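Local coordinates for protein 'Carboxyl esterase 2 (Tuber melanosporum Mel28, PDB 5MIF) that probably hydrolyses carboxylic esters, as an alpha/beta-hydrolase-fold carboxylesterase resembling archaeal enzymes, at residues Phe55-Ile60 and Ala248-Pro253; Gly85-Val90 and Tyr156-Glu161; Tyr114-Gly119 and Tyr148-Lys153; Met184-Asp189 and Ser197-Leu202. All blocks are in the same frame, centred on the assembly; numbering follows the deposited sequence.

Contact 1: Phe55-Ile60 and Ala248-Pro253; sequences FPLPEI and ASLFTP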
# COMPACT_ATOMS: atom_id res chain seq x y z
N PHE A 55 13.75 -22.44 24.64
CA PHE A 55 13.90 -23.87 24.87
C PHE A 55 13.04 -24.34 26.06
O PHE A 55 12.85 -23.59 27.02
CB PHE A 55 15.37 -24.22 25.11
CG PHE A 55 16.26 -23.96 23.94
CD1 PHE A 55 16.19 -24.76 22.80
CD2 PHE A 55 17.19 -22.93 23.98
CE1 PHE A 55 17.02 -24.51 21.72
CE2 PHE A 55 18.03 -22.68 22.90
CZ PHE A 55 17.94 -23.48 21.77
N PRO A 56 12.52 -25.58 25.99
CA PRO A 56 12.66 -26.50 24.85
C PRO A 56 11.68 -26.16 23.72
O PRO A 56 10.56 -25.71 23.99
CB PRO A 56 12.33 -27.87 25.46
CG PRO A 56 11.40 -27.55 26.58
CD PRO A 56 11.83 -26.21 27.13
N LEU A 57 12.10 -26.37 22.47
CA LEU A 57 11.23 -26.15 21.33
C LEU A 57 10.24 -27.31 21.21
O LEU A 57 10.60 -28.46 21.45
CB LEU A 57 12.06 -26.00 20.05
CG LEU A 57 12.97 -24.78 20.05
CD1 LEU A 57 13.94 -24.83 18.88
CD2 LEU A 57 12.13 -23.53 19.98
N PRO A 58 8.99 -27.02 20.81
CA PRO A 58 8.00 -28.05 20.51
C PRO A 58 8.46 -28.95 19.37
O PRO A 58 9.29 -28.52 18.56
CB PRO A 58 6.77 -27.24 20.08
CG PRO A 58 7.00 -25.86 20.62
CD PRO A 58 8.47 -25.66 20.58
N GLU A 59 7.97 -30.18 19.29
CA GLU A 59 8.39 -31.00 18.16
C GLU A 59 7.37 -30.84 17.04
O GLU A 59 7.64 -31.19 15.89
CB GLU A 59 8.59 -32.47 18.56
CG GLU A 59 9.16 -33.34 17.43
CD GLU A 59 10.54 -32.90 16.90
OE1 GLU A 59 11.21 -32.04 17.52
OE2 GLU A 59 10.93 -33.39 15.81
N ILE A 60 6.22 -30.26 17.35
CA ILE A 60 5.35 -29.83 16.27
C ILE A 60 5.65 -28.36 16.01
O ILE A 60 5.50 -27.52 16.89
CB ILE A 60 3.87 -30.05 16.62
CG1 ILE A 60 3.59 -31.55 16.72
CG2 ILE A 60 2.97 -29.37 15.59
CD1 ILE A 60 4.11 -32.35 15.55
N ALA A 248 18.02 -15.72 15.43
CA ALA A 248 19.30 -15.52 14.76
C ALA A 248 20.38 -16.44 15.31
O ALA A 248 21.31 -16.83 14.59
CB ALA A 248 19.74 -14.08 14.88
N SER A 249 20.28 -16.77 16.60
CA SER A 249 21.27 -17.64 17.25
C SER A 249 21.08 -19.10 16.85
O SER A 249 22.04 -19.87 16.87
CB SER A 249 21.22 -17.49 18.78
OG SER A 249 20.10 -18.18 19.32
N LEU A 250 19.86 -19.50 16.48
CA LEU A 250 19.64 -20.86 16.00
C LEU A 250 19.95 -21.01 14.52
O LEU A 250 20.45 -22.05 14.08
CB LEU A 250 18.20 -21.31 16.26
CG LEU A 250 17.76 -21.43 17.71
CD1 LEU A 250 16.47 -22.21 17.81
CD2 LEU A 250 18.86 -22.08 18.53
N PHE A 251 19.65 -19.97 13.74
CA PHE A 251 19.82 -20.00 12.29
C PHE A 251 21.27 -19.70 11.91
O PHE A 251 21.85 -20.38 11.07
CB PHE A 251 18.85 -18.99 11.64
CG PHE A 251 18.99 -18.88 10.15
CD1 PHE A 251 18.72 -19.97 9.33
CD2 PHE A 251 19.33 -17.66 9.56
CE1 PHE A 251 18.81 -19.86 7.95
CE2 PHE A 251 19.43 -17.55 8.18
CZ PHE A 251 19.16 -18.65 7.37
N THR A 252 21.86 -18.71 12.56
CA THR A 252 23.27 -18.36 12.36
C THR A 252 23.99 -18.34 13.72
O THR A 252 24.29 -17.27 14.24
CB THR A 252 23.44 -16.99 11.67
OG1 THR A 252 22.58 -16.02 12.30
CG2 THR A 252 23.08 -17.07 10.19
N PRO A 253 24.26 -19.53 14.29
CA PRO A 253 24.94 -19.64 15.59
C PRO A 253 26.32 -18.99 15.59
O PRO A 253 26.76 -18.50 16.62
CB PRO A 253 25.03 -21.15 15.82
CG PRO A 253 24.80 -21.78 14.48
CD PRO A 253 23.87 -20.86 13.77

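Contact 2: Gly85-Val90 and Tyr156-Glu161; sequences GPTGNV and YPVPNE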
# COMPACT_ATOMS: atom_id res chain seq x y z
N GLY A 85 19.24 -30.59 -3.30
CA GLY A 85 19.65 -29.76 -2.19
C GLY A 85 20.62 -30.42 -1.23
O GLY A 85 20.99 -31.58 -1.41
N PRO A 86 21.05 -29.66 -0.21
CA PRO A 86 22.13 -30.11 0.68
C PRO A 86 21.83 -31.39 1.44
O PRO A 86 22.76 -32.15 1.68
CB PRO A 86 22.26 -28.95 1.69
CG PRO A 86 21.54 -27.79 1.09
CD PRO A 86 20.49 -28.35 0.18
N THR A 87 20.56 -31.68 1.74
CA THR A 87 20.23 -32.87 2.53
C THR A 87 19.73 -34.03 1.69
O THR A 87 19.40 -35.08 2.23
CB THR A 87 19.17 -32.56 3.60
OG1 THR A 87 17.92 -32.26 2.97
CG2 THR A 87 19.60 -31.38 4.45
N GLY A 88 19.64 -33.83 0.38
CA GLY A 88 19.11 -34.86 -0.49
C GLY A 88 17.59 -34.82 -0.61
O GLY A 88 17.01 -35.51 -1.44
N ASN A 89 16.93 -34.02 0.22
CA ASN A 89 15.49 -33.84 0.05
C ASN A 89 15.02 -32.43 0.39
O ASN A 89 15.49 -31.79 1.35
CB ASN A 89 14.69 -34.85 0.89
CG ASN A 89 13.18 -34.69 0.69
OD1 ASN A 89 12.62 -35.20 -0.28
ND2 ASN A 89 12.52 -33.98 1.60
N VAL A 90 14.08 -31.94 -0.42
CA VAL A 90 13.34 -30.73 -0.07
C VAL A 90 11.86 -31.04 -0.29
O VAL A 90 11.45 -31.51 -1.36
CB VAL A 90 13.75 -29.49 -0.91
CG1 VAL A 90 13.09 -28.24 -0.32
CG2 VAL A 90 15.24 -29.30 -0.91
N TYR A 156 21.85 -22.12 8.88
CA TYR A 156 22.36 -21.39 7.73
C TYR A 156 23.63 -22.07 7.24
O TYR A 156 24.47 -22.46 8.05
CB TYR A 156 22.65 -19.94 8.11
CG TYR A 156 23.46 -19.20 7.08
CD1 TYR A 156 22.86 -18.63 5.97
CD2 TYR A 156 24.85 -19.10 7.20
CE1 TYR A 156 23.59 -17.98 5.01
CE2 TYR A 156 25.60 -18.44 6.26
CZ TYR A 156 24.96 -17.88 5.16
OH TYR A 156 25.69 -17.22 4.20
N PRO A 157 23.81 -22.19 5.91
CA PRO A 157 22.98 -21.76 4.78
C PRO A 157 22.10 -22.86 4.20
O PRO A 157 21.70 -22.78 3.04
CB PRO A 157 24.03 -21.34 3.75
CG PRO A 157 25.11 -22.37 3.95
CD PRO A 157 25.12 -22.69 5.45
N VAL A 158 21.82 -23.90 4.98
CA VAL A 158 21.11 -25.04 4.44
C VAL A 158 19.65 -24.71 4.02
O VAL A 158 19.24 -25.08 2.93
CB VAL A 158 21.16 -26.24 5.43
CG1 VAL A 158 20.24 -27.37 4.99
CG2 VAL A 158 22.60 -26.75 5.53
N PRO A 159 18.88 -24.00 4.88
CA PRO A 159 17.53 -23.65 4.39
C PRO A 159 17.57 -22.77 3.12
O PRO A 159 16.74 -22.96 2.22
CB PRO A 159 16.90 -22.90 5.57
CG PRO A 159 17.67 -23.41 6.80
CD PRO A 159 19.09 -23.58 6.28
N ASN A 160 18.53 -21.85 3.06
CA ASN A 160 18.74 -21.04 1.87
C ASN A 160 18.97 -21.90 0.63
O ASN A 160 18.36 -21.68 -0.42
CB ASN A 160 19.93 -20.11 2.07
CG ASN A 160 19.86 -19.36 3.39
OD1 ASN A 160 19.87 -19.97 4.46
ND2 ASN A 160 19.80 -18.04 3.33
N GLU A 161 19.87 -22.88 0.75
CA GLU A 161 20.23 -23.73 -0.37
C GLU A 161 19.11 -24.71 -0.70
O GLU A 161 18.96 -25.11 -1.86
CB GLU A 161 21.54 -24.46 -0.11
CG GLU A 161 22.77 -23.54 0.01
CD GLU A 161 23.16 -22.86 -1.31
OE1 GLU A 161 22.65 -23.25 -2.38
OE2 GLU A 161 24.01 -21.95 -1.28

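Contact 3: Tyr114-Gly119 and Tyr148-Lys153; sequences YFHGGG and YTLTPK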
# COMPACT_ATOMS: atom_id res chain seq x y z
N TYR A 114 7.00 -19.56 -2.87
CA TYR A 114 6.81 -18.86 -1.61
C TYR A 114 7.69 -19.43 -0.47
O TYR A 114 7.73 -20.64 -0.26
CB TYR A 114 5.33 -18.84 -1.18
CG TYR A 114 5.12 -17.79 -0.10
CD1 TYR A 114 4.90 -16.46 -0.45
CD2 TYR A 114 5.26 -18.11 1.25
CE1 TYR A 114 4.77 -15.49 0.51
CE2 TYR A 114 5.13 -17.14 2.22
CZ TYR A 114 4.89 -15.83 1.84
OH TYR A 114 4.76 -14.86 2.80
N PHE A 115 8.38 -18.55 0.24
CA PHE A 115 9.27 -18.93 1.34
C PHE A 115 8.71 -18.37 2.64
O PHE A 115 8.73 -17.16 2.86
CB PHE A 115 10.69 -18.43 1.07
CG PHE A 115 11.13 -18.67 -0.34
CD1 PHE A 115 11.48 -19.94 -0.77
CD2 PHE A 115 11.14 -17.63 -1.27
CE1 PHE A 115 11.86 -20.18 -2.08
CE2 PHE A 115 11.50 -17.86 -2.59
CZ PHE A 115 11.87 -19.13 -2.99
N HIS A 116 8.20 -19.25 3.50
CA HIS A 116 7.43 -18.82 4.67
C HIS A 116 8.33 -18.32 5.78
O HIS A 116 9.52 -18.63 5.83
CB HIS A 116 6.55 -19.96 5.18
CG HIS A 116 7.31 -21.03 5.91
ND1 HIS A 116 7.70 -20.90 7.23
CD2 HIS A 116 7.72 -22.26 5.51
CE1 HIS A 116 8.32 -22.01 7.61
NE2 HIS A 116 8.35 -22.85 6.59
N GLY A 117 7.75 -17.53 6.68
CA GLY A 117 8.47 -17.03 7.84
C GLY A 117 8.19 -17.89 9.06
O GLY A 117 7.63 -18.99 8.93
N GLY A 118 8.53 -17.38 10.24
CA GLY A 118 8.50 -18.14 11.47
C GLY A 118 9.88 -18.23 12.11
O GLY A 118 10.18 -19.17 12.85
N GLY A 119 10.75 -17.26 11.80
CA GLY A 119 12.05 -17.17 12.45
C GLY A 119 13.00 -18.33 12.17
O GLY A 119 13.88 -18.60 12.98
N TYR A 148 10.99 -25.99 3.78
CA TYR A 148 12.40 -26.23 4.08
C TYR A 148 12.59 -26.72 5.53
O TYR A 148 11.72 -26.52 6.39
CB TYR A 148 13.21 -24.95 3.83
CG TYR A 148 12.68 -23.78 4.62
CD1 TYR A 148 13.13 -23.53 5.91
CD2 TYR A 148 11.71 -22.92 4.09
CE1 TYR A 148 12.66 -22.46 6.65
CE2 TYR A 148 11.22 -21.85 4.83
CZ TYR A 148 11.69 -21.63 6.10
OH TYR A 148 11.21 -20.56 6.85
N THR A 149 13.74 -27.32 5.81
CA THR A 149 14.00 -27.85 7.15
C THR A 149 14.22 -26.73 8.17
O THR A 149 14.93 -25.76 7.91
CB THR A 149 15.24 -28.76 7.15
OG1 THR A 149 15.08 -29.76 6.14
CG2 THR A 149 15.42 -29.42 8.51
N LEU A 150 13.60 -26.88 9.34
CA LEU A 150 13.65 -25.84 10.37
C LEU A 150 14.87 -25.97 11.29
O LEU A 150 15.41 -27.05 11.48
CB LEU A 150 12.36 -25.89 11.19
CG LEU A 150 11.11 -25.72 10.31
CD1 LEU A 150 9.82 -26.04 11.05
CD2 LEU A 150 11.04 -24.30 9.77
N THR A 151 15.28 -24.85 11.89
CA THR A 151 16.34 -24.88 12.89
C THR A 151 15.80 -25.48 14.20
O THR A 151 14.60 -25.42 14.46
CB THR A 151 16.88 -23.47 13.17
OG1 THR A 151 15.84 -22.67 13.75
CG2 THR A 151 17.37 -22.81 11.88
N PRO A 152 16.69 -26.09 15.02
CA PRO A 152 18.12 -26.24 14.77
C PRO A 152 18.51 -27.57 14.13
O PRO A 152 19.69 -27.93 14.16
CB PRO A 152 18.72 -26.14 16.19
CG PRO A 152 17.66 -26.80 17.05
CD PRO A 152 16.32 -26.54 16.38
N LYS A 153 17.55 -28.28 13.54
CA LYS A 153 17.86 -29.52 12.82
C LYS A 153 18.91 -29.24 11.74
O LYS A 153 19.78 -30.07 11.47
CB LYS A 153 16.59 -30.13 12.23
CG LYS A 153 15.48 -30.15 13.26
CD LYS A 153 14.33 -31.09 12.92
CE LYS A 153 13.35 -31.12 14.11
NZ LYS A 153 13.40 -29.81 14.85
O HOH W 1 9.30 -25.41 6.54
O HOH W 2 16.15 -20.02 13.83

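Contact 4: Met184-Asp189 and Ser197-Leu202; sequences MGFGGD and SSVSLL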
# COMPACT_ATOMS: atom_id res chain seq x y z
N MET A 184 7.49 -16.56 -13.18
CA MET A 184 7.63 -16.91 -11.77
C MET A 184 7.71 -15.70 -10.86
O MET A 184 8.40 -14.73 -11.18
CB MET A 184 8.89 -17.77 -11.58
CG MET A 184 9.04 -18.38 -10.18
SD MET A 184 10.58 -19.31 -9.99
CE MET A 184 10.30 -20.65 -11.12
N GLY A 185 7.04 -15.77 -9.72
CA GLY A 185 7.24 -14.79 -8.68
C GLY A 185 7.94 -15.42 -7.48
O GLY A 185 7.91 -16.65 -7.30
N PHE A 186 8.60 -14.57 -6.70
CA PHE A 186 9.08 -14.91 -5.36
C PHE A 186 8.25 -14.15 -4.34
O PHE A 186 7.99 -12.96 -4.51
CB PHE A 186 10.55 -14.52 -5.15
CG PHE A 186 11.54 -15.47 -5.74
CD1 PHE A 186 11.15 -16.56 -6.50
CD2 PHE A 186 12.90 -15.26 -5.53
CE1 PHE A 186 12.10 -17.42 -7.04
CE2 PHE A 186 13.85 -16.11 -6.06
CZ PHE A 186 13.45 -17.20 -6.81
N GLY A 187 7.88 -14.82 -3.25
CA GLY A 187 7.31 -14.15 -2.11
C GLY A 187 7.93 -14.70 -0.83
O GLY A 187 8.32 -15.87 -0.78
N GLY A 188 8.05 -13.86 0.19
CA GLY A 188 8.54 -14.32 1.48
C GLY A 188 8.28 -13.29 2.56
O GLY A 188 8.35 -12.09 2.29
N ASP A 189 7.98 -13.76 3.76
CA ASP A 189 7.67 -12.88 4.89
C ASP A 189 8.67 -13.10 6.02
O ASP A 189 9.02 -14.25 6.34
CB ASP A 189 6.24 -13.11 5.40
CG ASP A 189 6.06 -14.50 5.99
OD1 ASP A 189 6.10 -15.49 5.22
OD2 ASP A 189 5.88 -14.61 7.22
N SER A 197 15.10 -13.08 -0.70
CA SER A 197 16.15 -12.22 -1.22
C SER A 197 17.48 -12.97 -1.29
O SER A 197 18.31 -12.67 -2.14
CB SER A 197 16.30 -10.97 -0.35
OG SER A 197 16.53 -11.35 0.99
N SER A 198 17.67 -13.96 -0.41
CA SER A 198 18.87 -14.80 -0.48
C SER A 198 18.91 -15.63 -1.74
O SER A 198 19.96 -15.71 -2.40
CB SER A 198 18.96 -15.72 0.74
OG SER A 198 20.14 -16.50 0.70
N VAL A 199 17.78 -16.25 -2.08
CA VAL A 199 17.67 -17.06 -3.29
C VAL A 199 17.82 -16.20 -4.55
O VAL A 199 18.42 -16.63 -5.56
CB VAL A 199 16.34 -17.83 -3.30
CG1 VAL A 199 16.10 -18.50 -4.65
CG2 VAL A 199 16.33 -18.89 -2.17
N SER A 200 17.26 -14.99 -4.51
CA SER A 200 17.48 -14.04 -5.60
C SER A 200 18.99 -13.79 -5.79
O SER A 200 19.51 -13.87 -6.89
CB SER A 200 16.74 -12.72 -5.34
OG SER A 200 15.33 -12.85 -5.50
N LEU A 201 19.68 -13.49 -4.69
CA LEU A 201 21.10 -13.20 -4.72
C LEU A 201 21.91 -14.40 -5.23
O LEU A 201 22.83 -14.25 -6.03
CB LEU A 201 21.58 -12.76 -3.34
CG LEU A 201 23.08 -12.47 -3.17
CD1 LEU A 201 23.50 -11.35 -4.09
CD2 LEU A 201 23.38 -12.13 -1.72
N LEU A 202 21.56 -15.60 -4.78
CA LEU A 202 22.23 -16.81 -5.22
C LEU A 202 21.99 -17.03 -6.72
O LEU A 202 22.86 -17.52 -7.43
CB LEU A 202 21.75 -18.03 -4.39
CG LEU A 202 22.19 -18.14 -2.92
CD1 LEU A 202 21.44 -19.24 -2.16
CD2 LEU A 202 23.71 -18.34 -2.79

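Contact 1: Phe55-Ile60 and Ala248-Pro253
The ring of Phe-55 meets Leu-250 at a slant, with CD2 of the leucine approaching neither squarely over the face nor in line with the edge; CZ of the ring is 3.6 Å from this methyl. The same phenyl also meets the ring of Phe-246, one helical turn earlier, with the planes about 60° apart. Leu-250 uses its two branches for two partners. While CD2 takes the phenylalanine, CD1 reaches tip to tip toward Leu-57 and lies 3.8 Å from the CD1 atom of that residue. Leu-57 and Leu-250 both hold CG anti to the carbonyl carbon (chi1 -64° in each), which carries their forks into the gap between two well-separated backbones. No hydrogen bond crosses, and the 106 Å² buried here is purely apolar. Behind Leu-250 the helix is ending: Ala-248 O accepts from both the N and the OG1 of Thr-252, the hydroxyl at 2.7 Å, just where the chain leaves helical geometry. Leu-57 also rests on Val-121. The extended loop between helix 37-47 and strand 75-82 thus runs at the protein surface past the last turn of helix 241-251, whose Phe-251 packs against helix 158-173.

Contact 2: Gly85-Val90 and Tyr156-Glu161
Pro-86 and Glu-161 cross at about a right angle, the pyrrolidine ring lying against the root of the glutamate. The closest approach is 3.5 Å, from Pro-86 CG to Glu-161 CB. Beyond CB the acid turns away: CG stands anti to the carbonyl carbon (chi1 -65°) and the chain bends again at chi2 (-68°), leaving only its aliphatic base on the proline while the carboxylate forms a salt bridge with Arg-206. A second crossing, also near perpendicular, brings Thr-87 against Val-158, with Thr-87 CG2 4.1 Å from Val-158 CG1. That one valine methyl serves both loop residues, because Pro-86 CG is likewise 4.1 Å from Val-158 CG1. No hydrogen bond joins the segments. The loop is shaped from within by a type I turn from Gly-85 to Gly-88, closed by Gly-88 N to Gly-85 O at 3.2 Å, and Thr-87 OG1 receives a weak bond from Asn-89 N. Across from it, Pro-157 sits at the N-cap and its carbonyl takes the N-H of Glu-161. The arrangement is that of a beta-hairpin connection, between antiparallel strands 75-82 and 90-97, laid on the first turn of a helix flanking the alpha/beta hydrolase sheet.

Contact 3: Tyr114-Gly119 and Tyr148-Lys153
His-116 and Tyr-148 form an offset stack, their planes 15° apart and their centroids separated by 4.6 Å. The slip between the rings puts the phenol oxygen, rather than the centre of the tyrosine, over a face of the imidazole, with Tyr-148 OH 3.3 Å from His-116 CE1. The same hydroxyl donates to His-116 O at 2.8 Å, from above the carbonyl plane and not on a lone pair, so stack and hydrogen bond tie one tyrosine to both the ring and the backbone of one histidine. Leu-150 CD2 touches the imidazole at its edge, beside CE1.

The histidine is fixed by its other atoms. With CG lodged between the backbone N and the carbonyl carbon (chi1 75°), the ring folds back over its own chain and ND1 donates to Gly-117 O at 2.6 Å, almost within the ring plane. At NE2 a water bridges to Tyr-148 O, lying 2.7 Å from the nitrogen. A second water links Gly-119 O to Thr-151 OG1, joining the two loops again.

Further out, Phe-145 meets the imidazole with its ring nearly parallel, and Tyr-148 packs on Pro-159 and Leu-195. Gly-117 N makes weak bonds to Tyr-128 OH and Asp-189 OD1. The sequence His-116, Gly-117, Gly-118, Gly-119 after strand 109-115 matches the HGGG motif of hormone-sensitive-lipase-like esterases, whose glycine N-H groups contribute to the oxyanion hole; these contacts are consistent with shaping such a loop beside the probable nucleophile elbow.

Contact 4: Met184-Asp189 and Ser197-Leu202
Ser-200 OG lies against the Phe-186 ring, 3.4 Å from CD2, while it also hydrogen-bonds to Gln-214 OE1 and makes a weaker bond with Ser-196 O. The main partner of this buried hydroxyl is thus Gln-214 of strand 213-217; Ser-196 O, in its own helix, is a weak second acceptor that would have to share the one proton. It touches the aromatic carbons only by packing, coming in obliquely. Ser-200 N, by contrast, lies in the plane of the ring at its edge. Next to the serine, Val-199 crosses Phe-186 at about a right angle: its CG1 methyl is 3.6 Å from Phe-186 CE2 and 3.7 Å from CZ. This branch extends anti to the valine backbone N (chi1 170°), which brings it against the CE2-CZ side of the ring at a slant. Strand 184-189 and helix 191-206 are the first two elements of a beta-alpha-beta unit completed by strand 213-217, and the tight turn joining them carries a probable nucleophile elbow, the GxSxG pattern that begins with Gly-188. Phe-186 projects from the strand toward the helix between glycines 185 and 187, bridging an 8.4 Å gap between its own CA and that of Ser-200. Its ring also meets Phe-115 of the adjacent strand edge-to-face and touches Pro-211.

Contacts 1 and 2 lie at the surface and rest on apolar packing, with no hydrogen bond or salt bridge across their segments, whereas contacts 3 and 4 are buried, and only contact 3 combines a ring stack, a direct hydrogen bond and water bridges. Contacts 3 and 4 share the central sheet: strands 109-115 and 184-189 are neighbours, joined by Phe-115 N to Gly-187 O and by Tyr-114 OH to Asp-189 OD1. Contact 2 touches the other three through Tyr-156 and the start of helix 158-173, where Asn-160 meets both Phe-251 and Ser-198, and Pro-159 packs on Tyr-148. Contact 1 borders contact 3 through Leu-250 and Thr-151, but stays about 7 Å from contact 4 at the nearest atoms.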